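Local coordinates for protein potential RNA-dependent RNA polymerase (Human picobirnavirus, PDB 5I62) that copies RNA from an RNA template and probably serves both transcription and genome replication of a small double-stranded RNA virus, at residues 219-224 and 279-284. Residues are numbered along the deposited sequence; the frame is centred on the assembly and turned at random.
Sequences QPLILT and ELLADL
L221 reaches from helix 208-228 to a pair of leucines on helix 271-284, and a single methyl group does all of the touching. At the nearest backbone approach, the CA atoms of L221 and L284 are still 8.4 Å apart, so segments 219-224 and 279-284 meet through side-chain ends and bury 89 Å² in all. The CB of L221 already points toward the second helix, yet it lies 5.7 Å from CD2 of L281 and only begins the bridge. With CG anti to the backbone N (chi1 -174°), the branch point continues in that direction, still short of contact: CG of L221 is 4.6 Å from CD1 of L284. There the chain forks. CD2 of L221 turns off to one side, while CD1 carries on toward L281 and L284, meeting CD2 of L281 at 3.4 Å and CD1 of L284 at 4.1 Å. The first approach is tighter than ordinary van der Waals contact, and its exact closeness is doubtful. L221 crosses each of the other two side chains at about a right angle, and a methyl meets a methyl in both pairs, closely at L281 and at ordinary distance at L284; the interaction is entirely apolar. L281 and L284 lie one helical turn apart, and their methyls receive CD1 of L221 from two directions. L124, in a loop, touches L221 too and is joined to L284 by backbone hydrogen bonding. Beyond L281, L333 of helix 327-345 and W293 and L294 of helix 288-296 continue the apolar layer. Helix 271-284 follows strand 257-261 of the antiparallel palm sheet, whose strands 355-357 and 360-363 flank the polymerase GDD motif; the contact thus ties helix 208-228 to the helical layer of the palm.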
loop_
_atom_site.group_PDB
_atom_site.type_symbol
_atom_site.label_atom_id
_atom_site.label_comp_id
_atom_site.label_asym_id
_atom_site.label_seq_id
_atom_site.Cartn_x
_atom_site.Cartn_y
_atom_site.Cartn_z
ATOM N N GLN A 219 0.919 -13.310 -8.897
ATOM C CA GLN A 219 0.152 -12.784 -10.026
ATOM C C GLN A 219 -1.112 -13.599 -10.283
ATOM O O GLN A 219 -2.213 -13.022 -10.261
ATOM C CB GLN A 219 1.041 -12.715 -11.278
ATOM C CG GLN A 219 1.304 -11.384 -11.848
ATOM C CD GLN A 219 2.325 -11.491 -12.985
ATOM O OE1 GLN A 219 2.315 -12.452 -13.763
ATOM N NE2 GLN A 219 3.205 -10.512 -13.071
ATOM N N PRO A 220 -1.036 -14.909 -10.542
ATOM C CA PRO A 220 -2.285 -15.670 -10.715
ATOM C C PRO A 220 -3.167 -15.676 -9.474
ATOM O O PRO A 220 -4.394 -15.716 -9.603
ATOM C CB PRO A 220 -1.796 -17.084 -11.076
ATOM C CG PRO A 220 -0.409 -17.148 -10.603
ATOM C CD PRO A 220 0.145 -15.761 -10.752
ATOM N N LEU A 221 -2.575 -15.640 -8.278
ATOM C CA LEU A 221 -3.363 -15.588 -7.046
ATOM C C LEU A 221 -4.266 -14.360 -7.021
ATOM O O LEU A 221 -5.480 -14.448 -6.784
ATOM C CB LEU A 221 -2.431 -15.580 -5.834
ATOM C CG LEU A 221 -3.107 -15.674 -4.461
ATOM C CD1 LEU A 221 -2.173 -16.387 -3.511
ATOM C CD2 LEU A 221 -3.472 -14.318 -3.877
ATOM N N ILE A 222 -3.670 -13.191 -7.228
ATOM C CA ILE A 222 -4.426 -11.952 -7.181
ATOM C C ILE A 222 -5.497 -11.930 -8.264
ATOM O O ILE A 222 -6.643 -11.537 -8.004
ATOM C CB ILE A 222 -3.469 -10.752 -7.263
ATOM C CG1 ILE A 222 -2.707 -10.636 -5.935
ATOM C CG2 ILE A 222 -4.242 -9.472 -7.561
ATOM C CD1 ILE A 222 -1.457 -9.772 -5.990
ATOM N N LEU A 223 -5.159 -12.403 -9.473
ATOM C CA LEU A 223 -6.128 -12.434 -10.570
ATOM C C LEU A 223 -7.331 -13.310 -10.238
ATOM O O LEU A 223 -8.479 -12.930 -10.510
ATOM C CB LEU A 223 -5.479 -12.934 -11.858
ATOM C CG LEU A 223 -5.072 -11.883 -12.882
ATOM C CD1 LEU A 223 -4.629 -12.581 -14.170
ATOM C CD2 LEU A 223 -6.239 -10.919 -13.138
ATOM N N THR A 224 -7.072 -14.511 -9.709
ATOM C CA THR A 224 -8.139 -15.415 -9.284
ATOM C C THR A 224 -9.005 -14.787 -8.198
ATOM O O THR A 224 -10.238 -14.840 -8.265
ATOM C CB THR A 224 -7.532 -16.727 -8.786
ATOM O OG1 THR A 224 -7.009 -17.455 -9.896
ATOM C CG2 THR A 224 -8.583 -17.584 -8.057
ATOM N N GLU A 279 0.937 -21.799 4.938
ATOM C CA GLU A 279 -0.076 -22.849 4.969
ATOM C C GLU A 279 -1.243 -22.525 4.041
ATOM O O GLU A 279 -1.756 -23.406 3.342
ATOM C CB GLU A 279 -0.576 -23.071 6.402
ATOM C CG GLU A 279 -1.489 -24.277 6.490
ATOM C CD GLU A 279 -1.921 -24.628 7.909
ATOM O OE1 GLU A 279 -1.260 -24.193 8.876
ATOM O OE2 GLU A 279 -2.928 -25.357 8.054
ATOM N N LEU A 280 -1.700 -21.271 4.046
ATOM C CA LEU A 280 -2.783 -20.875 3.148
ATOM C C LEU A 280 -2.362 -21.005 1.690
ATOM O O LEU A 280 -3.138 -21.467 0.841
ATOM C CB LEU A 280 -3.212 -19.447 3.450
ATOM C CG LEU A 280 -3.753 -19.227 4.862
ATOM C CD1 LEU A 280 -4.012 -17.739 5.083
ATOM C CD2 LEU A 280 -5.025 -20.040 5.058
ATOM N N LEU A 281 -1.143 -20.552 1.374
ATOM C CA LEU A 281 -0.639 -20.669 0.008
ATOM C C LEU A 281 -0.517 -22.130 -0.413
ATOM O O LEU A 281 -0.835 -22.485 -1.555
ATOM C CB LEU A 281 0.716 -19.969 -0.112
ATOM C CG LEU A 281 0.607 -18.454 -0.033
ATOM C CD1 LEU A 281 2.006 -17.836 -0.063
ATOM C CD2 LEU A 281 -0.221 -17.974 -1.201
ATOM N N ALA A 282 -0.063 -22.995 0.496
ATOM C CA ALA A 282 0.054 -24.408 0.151
ATOM C C ALA A 282 -1.317 -25.014 -0.141
ATOM O O ALA A 282 -1.449 -25.888 -1.007
ATOM C CB ALA A 282 0.771 -25.170 1.265
ATOM N N ASP A 283 -2.354 -24.552 0.564
ATOM C CA ASP A 283 -3.715 -24.991 0.263
ATOM C C ASP A 283 -4.151 -24.533 -1.125
ATOM O O ASP A 283 -4.748 -25.301 -1.888
ATOM C CB ASP A 283 -4.688 -24.455 1.321
ATOM C CG ASP A 283 -6.086 -25.047 1.175
ATOM O OD1 ASP A 283 -6.260 -26.233 1.505
ATOM O OD2 ASP A 283 -7.001 -24.339 0.705
ATOM N N LEU A 284 -3.868 -23.274 -1.461
ATOM C CA LEU A 284 -4.314 -22.698 -2.728
ATOM C C LEU A 284 -3.566 -23.276 -3.926
ATOM O O LEU A 284 -4.107 -23.307 -5.038
ATOM C CB LEU A 284 -4.137 -21.180 -2.696
ATOM C CG LEU A 284 -5.104 -20.394 -1.796
ATOM C CD1 LEU A 284 -4.605 -18.968 -1.552
ATOM C CD2 LEU A 284 -6.458 -20.342 -2.449
#